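Local coordinates for thioesterase domain protein YiiD (Shewanella oneidensis, PDB 1T82) that is of unproven function but forms a hotdog-fold dimer and probably acts on acyl thioesters, as a thioesterase or acyltransferase, at residues 42-47 / 109-114; 57-62 / 102-107; 90-95 / 143-148; 129-134 / 147-152. One frame throughout, in Å; residues are numbered along the deposited sequence.

Contact 1: residues 42-47 / 109-114; sequences GELSVS and VKVRWP
E43 and R112 face each other in a non-hydrogen-bonded pair of antiparallel strands, and the glutamate can be followed outward atom by atom. Its CB sits over one face of the R112 guanidinium, 3.8 Å from R112 NH2. E43 CG passes 3.7 Å from V111 O. Beyond it the carboxylate reaches both neighbours on the other strand: E43 OE2 lies 3.6 Å from R112 NH2 and 3.8 Å from K110 CD, so it brushes the aliphatic part of the lysine. The salt bridge to R112 is one of charge alone. Carboxylate and guanidinium planes differ by 35°, and the oxygen stands well out of the guanidinium plane, with no N-H aimed at it. Behind this polar face the backbones are firmly zipped: L44 and V111 exchange two bonds, V46 and V109 two more, and W113 N donates to G42 O at 2.9 Å. On the reverse face L44 CB packs against V111 CG1 at 3.7 Å. V46 and V109 point the same way, onto T72 of helix 62-84, while strand 35-40 flanks 43-47 on its far edge and strand 127-137 lines the other edge of 108-112.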
loop_
_atom_site.group_PDB
_atom_site.type_symbol
_atom_site.label_atom_id
_atom_site.label_comp_id
_atom_site.label_asym_id
_atom_site.label_seq_id
_atom_site.Cartn_x
_atom_site.Cartn_y
_atom_site.Cartn_z
ATOM N N GLY B 42 10.471 1.671 23.009
ATOM C CA GLY B 42 9.377 2.309 22.305
ATOM C C GLY B 42 9.488 2.363 20.794
ATOM O O GLY B 42 8.692 3.040 20.145
ATOM N N GLU B 43 10.459 1.657 20.224
ATOM C CA GLU B 43 10.628 1.653 18.775
ATOM C C GLU B 43 10.452 0.265 18.179
ATOM O O GLU B 43 11.091 -0.693 18.611
ATOM C CB GLU B 43 12.012 2.187 18.388
ATOM C CG GLU B 43 12.224 2.280 16.883
ATOM C CD GLU B 43 13.577 2.858 16.516
ATOM O OE1 GLU B 43 14.599 2.242 16.868
ATOM O OE2 GLU B 43 13.610 3.926 15.879
ATOM N N LEU B 44 9.569 0.161 17.192
ATOM C CA LEU B 44 9.331 -1.105 16.511
ATOM C C LEU B 44 10.041 -1.059 15.161
ATOM O O LEU B 44 9.906 -0.091 14.410
ATOM C CB LEU B 44 7.829 -1.337 16.292
ATOM C CG LEU B 44 7.458 -2.511 15.378
ATOM C CD1 LEU B 44 7.907 -3.819 16.021
ATOM C CD2 LEU B 44 5.952 -2.535 15.122
ATOM N N SER B 45 10.814 -2.100 14.867
ATOM C CA SER B 45 11.534 -2.199 13.600
ATOM C C SER B 45 11.013 -3.427 12.855
ATOM O O SER B 45 10.893 -4.507 13.437
ATOM C CB SER B 45 13.041 -2.339 13.851
ATOM O OG SER B 45 13.597 -1.128 14.348
ATOM N N VAL B 46 10.709 -3.254 11.571
ATOM C CA VAL B 46 10.167 -4.324 10.734
ATOM C C VAL B 46 10.909 -4.384 9.396
ATOM O O VAL B 46 11.483 -3.390 8.956
ATOM C CB VAL B 46 8.654 -4.071 10.469
ATOM C CG1 VAL B 46 8.085 -5.112 9.515
ATOM C CG2 VAL B 46 7.890 -4.084 11.791
ATOM N N SER B 47 10.910 -5.547 8.748
ATOM C CA SER B 47 11.574 -5.668 7.457
ATOM C C SER B 47 10.890 -6.722 6.598
ATOM O O SER B 47 9.938 -7.371 7.029
ATOM C CB SER B 47 13.053 -6.035 7.641
ATOM O OG SER B 47 13.752 -5.991 6.403
ATOM N N VAL B 109 12.164 -0.708 8.523
ATOM C CA VAL B 109 10.977 0.120 8.668
ATOM C C VAL B 109 10.783 0.340 10.156
ATOM O O VAL B 109 10.597 -0.611 10.924
ATOM C CB VAL B 109 9.738 -0.571 8.078
ATOM C CG1 VAL B 109 8.572 0.399 8.050
ATOM C CG2 VAL B 109 10.054 -1.073 6.685
ATOM N N LYS B 110 10.825 1.606 10.553
ATOM C CA LYS B 110 10.725 1.962 11.957
ATOM C C LYS B 110 9.591 2.902 12.338
ATOM O O LYS B 110 9.209 3.787 11.575
ATOM C CB LYS B 110 12.046 2.595 12.399
ATOM C CG LYS B 110 13.275 1.767 12.061
ATOM C CD LYS B 110 14.554 2.506 12.448
ATOM C CE LYS B 110 15.798 1.696 12.102
ATOM N NZ LYS B 110 17.055 2.399 12.498
ATOM N N VAL B 111 9.065 2.693 13.541
ATOM C CA VAL B 111 8.016 3.541 14.089
ATOM C C VAL B 111 8.273 3.675 15.590
ATOM O O VAL B 111 8.616 2.698 16.264
ATOM C CB VAL B 111 6.591 2.962 13.835
ATOM C CG1 VAL B 111 6.431 1.609 14.511
ATOM C CG2 VAL B 111 5.538 3.945 14.332
ATOM N N ARG B 112 8.143 4.898 16.094
ATOM C CA ARG B 112 8.351 5.183 17.510
ATOM C C ARG B 112 7.024 5.596 18.127
ATOM O O ARG B 112 6.305 6.422 17.574
ATOM C CB ARG B 112 9.381 6.308 17.688
ATOM C CG ARG B 112 9.667 6.650 19.153
ATOM C CD ARG B 112 10.866 7.588 19.306
ATOM N NE ARG B 112 12.123 6.962 18.902
ATOM C CZ ARG B 112 12.715 5.967 19.556
ATOM N NH1 ARG B 112 12.172 5.469 20.659
ATOM N NH2 ARG B 112 13.859 5.468 19.104
ATOM N N TRP B 113 6.702 5.012 19.274
ATOM C CA TRP B 113 5.455 5.307 19.962
ATOM C C TRP B 113 5.435 6.739 20.507
ATOM O O TRP B 113 6.341 7.145 21.236
ATOM C CB TRP B 113 5.261 4.306 21.107
ATOM C CG TRP B 113 3.938 4.406 21.788
ATOM C CD1 TRP B 113 3.714 4.688 23.110
ATOM C CD2 TRP B 113 2.650 4.209 21.196
ATOM N NE1 TRP B 113 2.369 4.677 23.375
ATOM C CE2 TRP B 113 1.689 4.388 22.218
ATOM C CE3 TRP B 113 2.211 3.899 19.900
ATOM C CZ2 TRP B 113 0.316 4.266 21.986
ATOM C CZ3 TRP B 113 0.843 3.777 19.669
ATOM C CH2 TRP B 113 -0.090 3.961 20.710
ATOM N N PRO B 114 4.403 7.524 20.150
ATOM C CA PRO B 114 4.263 8.912 20.602
ATOM C C PRO B 114 3.546 9.055 21.947
ATOM O O PRO B 114 3.066 10.136 22.287
ATOM C CB PRO B 114 3.483 9.556 19.464
ATOM C CG PRO B 114 2.545 8.458 19.073
ATOM C CD PRO B 114 3.447 7.232 19.064
#

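Contact 2: residues 57-62 / 102-107; sequences HHTMFA and PVTSAP
M60, a selenomethionine here, holds the tight half of this meeting of two loops. Its backbone N donates to V103 O at 2.9 Å, in the carbonyl plane, and its CB presses on V103 CB at 3.6 Å. With CG anti to the backbone N (chi1 -161°) and a bend at the selenium, the chain carries its methyl to P107, where M60 CE touches P107 CD at 3.6 Å. I65 of helix 62-84 packs against both M60 and V103, keeping this side buried. A water continues the backbone pairing: it gives a proton to M60 O at 2.8 Å and accepts one from V103 N at 2.9 Å, filling in for a direct bond between the two. The other half, around T59, is looser and nearer solvent. There T59 CG2 merely grazes P102 CB at 4.0 Å and T104 CG2 at 4.2 Å, while T59 OG1 turns elsewhere, to N55 ND2. F61, next along, is the N-cap of helix 62-84 and packs on I26 of the second subunit. A loop entering the central helix beside the dimer interface is characteristic of the hotdog fold, whose thioesterases commonly build their active sites in this region.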
loop_
_atom_site.group_PDB
_atom_site.type_symbol
_atom_site.label_atom_id
_atom_site.label_comp_id
_atom_site.label_asym_id
_atom_site.label_seq_id
_atom_site.Cartn_x
_atom_site.Cartn_y
_atom_site.Cartn_z
ATOM N N HIS B 57 12.427 -2.645 -12.007
ATOM C CA HIS B 57 13.781 -2.144 -11.770
ATOM C C HIS B 57 14.525 -3.030 -10.781
ATOM O O HIS B 57 15.698 -2.794 -10.483
ATOM C CB HIS B 57 13.743 -0.723 -11.196
ATOM C CG HIS B 57 12.961 0.249 -12.021
ATOM N ND1 HIS B 57 11.653 0.580 -11.741
ATOM C CD2 HIS B 57 13.306 0.967 -13.116
ATOM C CE1 HIS B 57 11.226 1.462 -12.626
ATOM N NE2 HIS B 57 12.209 1.714 -13.471
ATOM N N HIS B 58 13.840 -4.046 -10.272
ATOM C CA HIS B 58 14.431 -4.937 -9.288
ATOM C C HIS B 58 14.647 -4.182 -7.973
ATOM O O HIS B 58 15.493 -4.559 -7.160
ATOM C CB HIS B 58 15.750 -5.528 -9.804
ATOM C CG HIS B 58 15.560 -6.629 -10.800
ATOM N ND1 HIS B 58 15.337 -7.937 -10.429
ATOM C CD2 HIS B 58 15.502 -6.606 -12.153
ATOM C CE1 HIS B 58 15.148 -8.673 -11.510
ATOM N NE2 HIS B 58 15.243 -7.890 -12.569
ATOM N N THR B 59 13.896 -3.098 -7.787
ATOM C CA THR B 59 13.949 -2.324 -6.544
ATOM C C THR B 59 12.608 -2.591 -5.880
ATOM O O THR B 59 11.752 -3.234 -6.485
ATOM C CB THR B 59 14.130 -0.804 -6.784
ATOM O OG1 THR B 59 13.106 -0.314 -7.656
ATOM C CG2 THR B 59 15.500 -0.532 -7.386
HETATM N N MSE B 60 12.388 -2.117 -4.659
HETATM C CA MSE B 60 11.111 -2.445 -4.035
HETATM C C MSE B 60 9.897 -1.736 -4.627
HETATM O O MSE B 60 9.883 -0.519 -4.825
HETATM C CB MSE B 60 11.159 -2.229 -2.520
HETATM C CG MSE B 60 10.030 -2.977 -1.798
HETATM SE SE MSE B 60 10.119 -2.926 0.138
HETATM C CE MSE B 60 11.131 -4.568 0.354
ATOM N N PHE B 61 8.879 -2.542 -4.915
ATOM C CA PHE B 61 7.616 -2.080 -5.484
ATOM C C PHE B 61 6.910 -1.100 -4.547
ATOM O O PHE B 61 6.824 -1.330 -3.338
ATOM C CB PHE B 61 6.727 -3.304 -5.753
ATOM C CG PHE B 61 5.324 -2.970 -6.176
ATOM C CD1 PHE B 61 5.084 -2.086 -7.221
ATOM C CD2 PHE B 61 4.245 -3.571 -5.544
ATOM C CE1 PHE B 61 3.784 -1.804 -7.636
ATOM C CE2 PHE B 61 2.931 -3.301 -5.947
ATOM C CZ PHE B 61 2.707 -2.418 -6.993
ATOM N N ALA B 62 6.394 -0.017 -5.119
ATOM C CA ALA B 62 5.705 1.015 -4.349
ATOM C C ALA B 62 4.600 0.459 -3.452
ATOM O O ALA B 62 4.397 0.934 -2.335
ATOM C CB ALA B 62 5.130 2.072 -5.294
ATOM N N PRO B 102 14.827 4.933 -4.424
ATOM C CA PRO B 102 14.591 3.502 -4.619
ATOM C C PRO B 102 15.165 2.666 -3.475
ATOM O O PRO B 102 16.187 3.024 -2.879
ATOM C CB PRO B 102 15.292 3.212 -5.950
ATOM C CG PRO B 102 15.177 4.517 -6.682
ATOM C CD PRO B 102 15.511 5.515 -5.593
ATOM N N VAL B 103 14.487 1.563 -3.169
ATOM C CA VAL B 103 14.900 0.640 -2.118
ATOM C C VAL B 103 15.592 -0.529 -2.807
ATOM O O VAL B 103 14.957 -1.295 -3.531
ATOM C CB VAL B 103 13.683 0.117 -1.325
ATOM C CG1 VAL B 103 14.133 -0.882 -0.276
ATOM C CG2 VAL B 103 12.947 1.279 -0.677
ATOM N N THR B 104 16.891 -0.670 -2.565
ATOM C CA THR B 104 17.686 -1.711 -3.209
ATOM C C THR B 104 17.990 -2.993 -2.436
ATOM O O THR B 104 18.689 -3.874 -2.941
ATOM C CB THR B 104 19.005 -1.114 -3.710
ATOM O OG1 THR B 104 19.677 -0.466 -2.623
ATOM C CG2 THR B 104 18.733 -0.105 -4.809
ATOM N N SER B 105 17.484 -3.104 -1.216
ATOM C CA SER B 105 17.688 -4.314 -0.429
ATOM C C SER B 105 16.687 -4.322 0.710
ATOM O O SER B 105 15.887 -3.396 0.839
ATOM C CB SER B 105 19.129 -4.400 0.109
ATOM O OG SER B 105 19.445 -3.322 0.973
ATOM N N ALA B 106 16.720 -5.372 1.520
ATOM C CA ALA B 106 15.802 -5.495 2.655
ATOM C C ALA B 106 15.910 -4.227 3.501
ATOM O O ALA B 106 16.962 -3.939 4.064
ATOM C CB ALA B 106 16.162 -6.717 3.474
ATOM N N PRO B 107 14.814 -3.459 3.605
ATOM C CA PRO B 107 14.822 -2.218 4.381
ATOM C C PRO B 107 14.529 -2.346 5.868
ATOM O O PRO B 107 14.121 -3.400 6.358
ATOM C CB PRO B 107 13.759 -1.386 3.683
ATOM C CG PRO B 107 12.719 -2.427 3.376
ATOM C CD PRO B 107 13.545 -3.608 2.863
HETATM O O HOH W 1 12.036 1.292 -4.631
#

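Contact 3: residues 90-95 / 143-148; sequences IVLADA and AQFDGL
D94 and L148 pair where strand 89-99, outermost within its own chain, joins strand 140-152 in the curved antiparallel sheet of the hotdog fold. Two backbone bonds fasten the join, A93 N to L148 O and L148 N to D94 O, each 2.9 Å and nearly straight. Both A93 and D94 thus stand opposite the single residue L148, and the helix-like backbone of A93 (psi -46°) marks a beta bulge. Weaker C-H contacts extend the pairing, with A95 CA 3.1 Å from D146 O. The apolar contacts lie on the face turned to helix 62-84. L92 CD2 approaches the F145 ring at its edge, near the ring plane, while A95 CB comes to F145 CE2 at 3.8 Å from an oblique direction. G147, lacking a side chain, lets the phenyl ring and L92 close in over the strand. The same edge strand serves the dimer: D94 and A95 pair antiparallel with a strand of the second subunit, which makes the two subunits' sheets continuous, and A95 O accepts a bond from H96 of that subunit. Polar and apolar groups meet on the reverse face. A water lies within hydrogen-bonding distance of D94 OD2, 3.0 Å away, and the aspartate, its CG wedged between backbone N and carbonyl carbon (chi1 57°), lays OD1 tightly on L148, 3.1 Å from both CB and CD2.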
loop_
_atom_site.group_PDB
_atom_site.type_symbol
_atom_site.label_atom_id
_atom_site.label_comp_id
_atom_site.label_asym_id
_atom_site.label_seq_id
_atom_site.Cartn_x
_atom_site.Cartn_y
_atom_site.Cartn_z
ATOM N N ILE B 90 -8.162 -2.427 15.164
ATOM C CA ILE B 90 -7.350 -1.355 14.586
ATOM C C ILE B 90 -7.573 -1.219 13.083
ATOM O O ILE B 90 -7.386 -2.176 12.334
ATOM C CB ILE B 90 -5.852 -1.621 14.836
ATOM C CG1 ILE B 90 -5.619 -1.870 16.328
ATOM C CG2 ILE B 90 -5.016 -0.437 14.351
ATOM C CD1 ILE B 90 -4.240 -2.411 16.664
ATOM N N VAL B 91 -7.961 -0.027 12.643
ATOM C CA VAL B 91 -8.213 0.202 11.228
ATOM C C VAL B 91 -7.544 1.488 10.752
ATOM O O VAL B 91 -7.652 2.529 11.402
ATOM C CB VAL B 91 -9.732 0.299 10.952
ATOM C CG1 VAL B 91 -9.988 0.419 9.460
ATOM C CG2 VAL B 91 -10.439 -0.924 11.519
ATOM N N LEU B 92 -6.843 1.421 9.626
ATOM C CA LEU B 92 -6.197 2.613 9.092
ATOM C C LEU B 92 -7.269 3.468 8.423
ATOM O O LEU B 92 -7.991 3.000 7.538
ATOM C CB LEU B 92 -5.117 2.228 8.076
ATOM C CG LEU B 92 -4.370 3.366 7.369
ATOM C CD1 LEU B 92 -3.589 4.212 8.372
ATOM C CD2 LEU B 92 -3.425 2.759 6.345
ATOM N N ALA B 93 -7.380 4.721 8.852
ATOM C CA ALA B 93 -8.377 5.630 8.301
ATOM C C ALA B 93 -7.849 6.428 7.119
ATOM O O ALA B 93 -8.523 6.565 6.103
ATOM C CB ALA B 93 -8.864 6.578 9.389
ATOM N N ASP B 94 -6.649 6.971 7.260
ATOM C CA ASP B 94 -6.057 7.747 6.182
ATOM C C ASP B 94 -4.549 7.725 6.303
ATOM O O ASP B 94 -3.996 7.602 7.398
ATOM C CB ASP B 94 -6.564 9.191 6.210
ATOM C CG ASP B 94 -6.289 9.880 7.524
ATOM O OD1 ASP B 94 -6.911 9.498 8.541
ATOM O OD2 ASP B 94 -5.449 10.807 7.545
ATOM N N ALA B 95 -3.879 7.842 5.169
ATOM C CA ALA B 95 -2.436 7.818 5.180
ATOM C C ALA B 95 -1.853 8.598 4.025
ATOM O O ALA B 95 -2.484 8.763 2.981
ATOM C CB ALA B 95 -1.946 6.379 5.140
ATOM N N ALA B 143 11.653 6.370 2.242
ATOM C CA ALA B 143 10.213 6.611 2.193
ATOM C C ALA B 143 9.683 7.090 3.543
ATOM O O ALA B 143 10.182 6.692 4.598
ATOM C CB ALA B 143 9.467 5.349 1.736
ATOM N N GLN B 144 8.668 7.952 3.481
ATOM C CA GLN B 144 8.039 8.549 4.661
ATOM C C GLN B 144 6.540 8.259 4.659
ATOM O O GLN B 144 5.868 8.417 3.640
ATOM C CB GLN B 144 8.270 10.063 4.657
ATOM C CG GLN B 144 7.903 10.761 5.951
ATOM C CD GLN B 144 8.780 10.329 7.114
ATOM O OE1 GLN B 144 9.995 10.545 7.109
ATOM N NE2 GLN B 144 8.169 9.710 8.115
ATOM N N PHE B 145 6.022 7.871 5.819
ATOM C CA PHE B 145 4.617 7.507 5.963
ATOM C C PHE B 145 3.966 8.141 7.188
ATOM O O PHE B 145 4.550 8.186 8.268
ATOM C CB PHE B 145 4.539 5.976 6.038
ATOM C CG PHE B 145 3.163 5.421 6.316
ATOM C CD1 PHE B 145 2.679 5.330 7.619
ATOM C CD2 PHE B 145 2.394 4.901 5.279
ATOM C CE1 PHE B 145 1.448 4.718 7.889
ATOM C CE2 PHE B 145 1.167 4.291 5.535
ATOM C CZ PHE B 145 0.695 4.197 6.843
ATOM N N ASP B 146 2.754 8.646 6.998
ATOM C CA ASP B 146 1.991 9.246 8.076
ATOM C C ASP B 146 0.623 8.596 8.026
ATOM O O ASP B 146 -0.070 8.667 7.014
ATOM C CB ASP B 146 1.894 10.758 7.883
ATOM C CG ASP B 146 3.187 11.465 8.248
ATOM O OD1 ASP B 146 3.545 11.448 9.445
ATOM O OD2 ASP B 146 3.849 12.020 7.348
ATOM N N GLY B 147 0.245 7.931 9.110
ATOM C CA GLY B 147 -1.037 7.267 9.125
ATOM C C GLY B 147 -1.865 7.538 10.358
ATOM O O GLY B 147 -1.344 7.671 11.465
ATOM N N LEU B 148 -3.169 7.642 10.159
ATOM C CA LEU B 148 -4.082 7.860 11.269
ATOM C C LEU B 148 -4.808 6.541 11.478
ATOM O O LEU B 148 -5.555 6.100 10.607
ATOM C CB LEU B 148 -5.094 8.960 10.935
ATOM C CG LEU B 148 -6.186 9.182 11.987
ATOM C CD1 LEU B 148 -5.553 9.570 13.309
ATOM C CD2 LEU B 148 -7.149 10.263 11.512
HETATM O O HOH W 2 -2.523 10.516 8.033
#

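Contact 4: residues 129-134 / 147-152; sequences VKLEVQ and GLYVSV
V129 and Y149 form a hydrogen-bonded antiparallel pair, each backbone N reaching the other's carbonyl oxygen at 2.7 Å. The bond from Y149 N is straight at hydrogen, yet its donor is tilted 26° from the carbonyl plane of V129. Two residues further along the register, L131 N donates to G147 O at 2.9 Å and G147 N returns to L131 O at 3.0 Å. Side chains join in on both faces. V129 O, besides its backbone bond, lies at the edge of the Y149 ring and in its plane, 3.8 Å from CD1. L131 CD1 comes obliquely to the same ring atom, Y149 CD1, at 4.3 Å. On the opposite face K130 stands across from L148, and L148 CD1 rests 3.9 Å from V129 O. These strands, 127-137 and 140-152, are the two arms of a long beta hairpin in the hotdog sheet, and the tyrosine face is the one that wraps the central helix. With CG anti to its carbonyl carbon (chi1 -65°), Y149 leans toward that helix, where its hydroxyl bonds T70 O and its side chain also packs on W74. L131 settles on M76 and V77 of the same helix. Farther out, I90 and L92 of strand 89-99 pack on Y149, W113 packs on V129, and S151 OG is tied to Q81 NE2 about two turns beyond W74.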
loop_
_atom_site.group_PDB
_atom_site.type_symbol
_atom_site.label_atom_id
_atom_site.label_comp_id
_atom_site.label_asym_id
_atom_site.label_seq_id
_atom_site.Cartn_x
_atom_site.Cartn_y
_atom_site.Cartn_z
ATOM N N VAL B 129 -5.012 7.117 16.797
ATOM C CA VAL B 129 -3.563 7.077 16.946
ATOM C C VAL B 129 -2.866 7.529 15.667
ATOM O O VAL B 129 -2.994 6.889 14.625
ATOM C CB VAL B 129 -3.074 5.650 17.274
ATOM C CG1 VAL B 129 -1.577 5.664 17.546
ATOM C CG2 VAL B 129 -3.831 5.100 18.472
ATOM N N LYS B 130 -2.139 8.637 15.749
ATOM C CA LYS B 130 -1.417 9.147 14.591
ATOM C C LYS B 130 0.023 8.656 14.700
ATOM O O LYS B 130 0.717 8.966 15.668
ATOM C CB LYS B 130 -1.436 10.679 14.571
ATOM C CG LYS B 130 -1.512 11.260 13.166
ATOM C CD LYS B 130 -0.909 12.659 13.069
ATOM C CE LYS B 130 -1.582 13.652 14.000
ATOM N NZ LYS B 130 -0.986 15.016 13.858
ATOM N N LEU B 131 0.469 7.882 13.714
ATOM C CA LEU B 131 1.825 7.358 13.728
ATOM C C LEU B 131 2.636 7.758 12.510
ATOM O O LEU B 131 2.101 7.968 11.420
ATOM C CB LEU B 131 1.812 5.828 13.815
ATOM C CG LEU B 131 1.216 5.181 15.062
ATOM C CD1 LEU B 131 1.303 3.664 14.939
ATOM C CD2 LEU B 131 1.978 5.652 16.292
ATOM N N GLU B 132 3.942 7.854 12.711
ATOM C CA GLU B 132 4.858 8.190 11.637
ATOM C C GLU B 132 5.761 6.986 11.442
ATOM O O GLU B 132 6.374 6.509 12.393
ATOM C CB GLU B 132 5.701 9.398 12.021
ATOM C CG GLU B 132 6.661 9.835 10.944
ATOM C CD GLU B 132 7.411 11.088 11.333
ATOM O OE1 GLU B 132 8.290 11.001 12.216
ATOM O OE2 GLU B 132 7.102 12.157 10.769
ATOM N N VAL B 133 5.836 6.490 10.213
ATOM C CA VAL B 133 6.681 5.345 9.919
ATOM C C VAL B 133 7.728 5.779 8.906
ATOM O O VAL B 133 7.418 6.508 7.966
ATOM C CB VAL B 133 5.860 4.177 9.323
ATOM C CG1 VAL B 133 6.767 2.980 9.080
ATOM C CG2 VAL B 133 4.720 3.800 10.259
ATOM N N GLN B 134 8.973 5.353 9.107
ATOM C CA GLN B 134 10.045 5.704 8.182
ATOM C C GLN B 134 10.705 4.442 7.654
ATOM O O GLN B 134 10.860 3.467 8.382
ATOM C CB GLN B 134 11.099 6.569 8.873
ATOM C CG GLN B 134 10.592 7.923 9.322
ATOM C CD GLN B 134 11.720 8.827 9.768
ATOM O OE1 GLN B 134 12.485 8.485 10.669
ATOM N NE2 GLN B 134 11.826 9.988 9.142
ATOM N N GLY B 147 0.245 7.931 9.110
ATOM C CA GLY B 147 -1.037 7.267 9.125
ATOM C C GLY B 147 -1.865 7.538 10.358
ATOM O O GLY B 147 -1.344 7.671 11.465
ATOM N N LEU B 148 -3.169 7.642 10.159
ATOM C CA LEU B 148 -4.082 7.860 11.269
ATOM C C LEU B 148 -4.808 6.541 11.478
ATOM O O LEU B 148 -5.555 6.100 10.607
ATOM C CB LEU B 148 -5.094 8.960 10.935
ATOM C CG LEU B 148 -6.186 9.182 11.987
ATOM C CD1 LEU B 148 -5.553 9.570 13.309
ATOM C CD2 LEU B 148 -7.149 10.263 11.512
ATOM N N TYR B 149 -4.573 5.900 12.618
ATOM C CA TYR B 149 -5.230 4.632 12.906
ATOM C C TYR B 149 -6.345 4.854 13.913
ATOM O O TYR B 149 -6.234 5.701 14.795
ATOM C CB TYR B 149 -4.236 3.607 13.472
ATOM C CG TYR B 149 -3.155 3.188 12.502
ATOM C CD1 TYR B 149 -2.054 4.007 12.259
ATOM C CD2 TYR B 149 -3.252 1.987 11.800
ATOM C CE1 TYR B 149 -1.073 3.642 11.339
ATOM C CE2 TYR B 149 -2.276 1.613 10.876
ATOM C CZ TYR B 149 -1.192 2.446 10.648
ATOM O OH TYR B 149 -0.234 2.093 9.722
ATOM N N VAL B 150 -7.421 4.093 13.773
ATOM C CA VAL B 150 -8.547 4.202 14.687
ATOM C C VAL B 150 -8.805 2.829 15.283
ATOM O O VAL B 150 -8.967 1.852 14.556
ATOM C CB VAL B 150 -9.815 4.684 13.956
ATOM C CG1 VAL B 150 -10.990 4.736 14.929
ATOM C CG2 VAL B 150 -9.568 6.052 13.344
ATOM N N SER B 151 -8.820 2.751 16.609
ATOM C CA SER B 151 -9.065 1.481 17.277
ATOM C C SER B 151 -10.423 1.510 17.959
ATOM O O SER B 151 -10.715 2.420 18.733
ATOM C CB SER B 151 -7.981 1.200 18.316
ATOM O OG SER B 151 -8.206 -0.052 18.939
ATOM N N VAL B 152 -11.250 0.516 17.659
ATOM C CA VAL B 152 -12.580 0.427 18.251
ATOM C C VAL B 152 -12.671 -0.761 19.205
ATOM O O VAL B 152 -12.412 -1.903 18.821
ATOM C CB VAL B 152 -13.677 0.285 17.163
ATOM C CG1 VAL B 152 -13.792 1.576 16.372
ATOM C CG2 VAL B 152 -13.346 -0.873 16.236
#

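Overall arrangement
Contacts 1, 3 and 4 are three seams of one six-stranded antiparallel sheet, and contact 2 lies in loops beyond the sheet, its centre about 20 Å from that of contact 1, though the two touch. Contacts 3 and 4 share G147 and L148 on strand 140-152, their centres only about 5 Å apart. Contact 1 meets contact 4 because strands 108-112 and 127-137 are neighbours, K110 N bonding Q134 O. Along the chain contact 2 is nested inside the loop closed by contact 1, and contact 4 follows both; contact 3 alternates with contacts 1 and 2. S47 OG and P107 O link contact 1 to contact 2. Helix 62-84 touches all four, as expected of a hotdog, and contacts 2 and 3 also reach the second subunit.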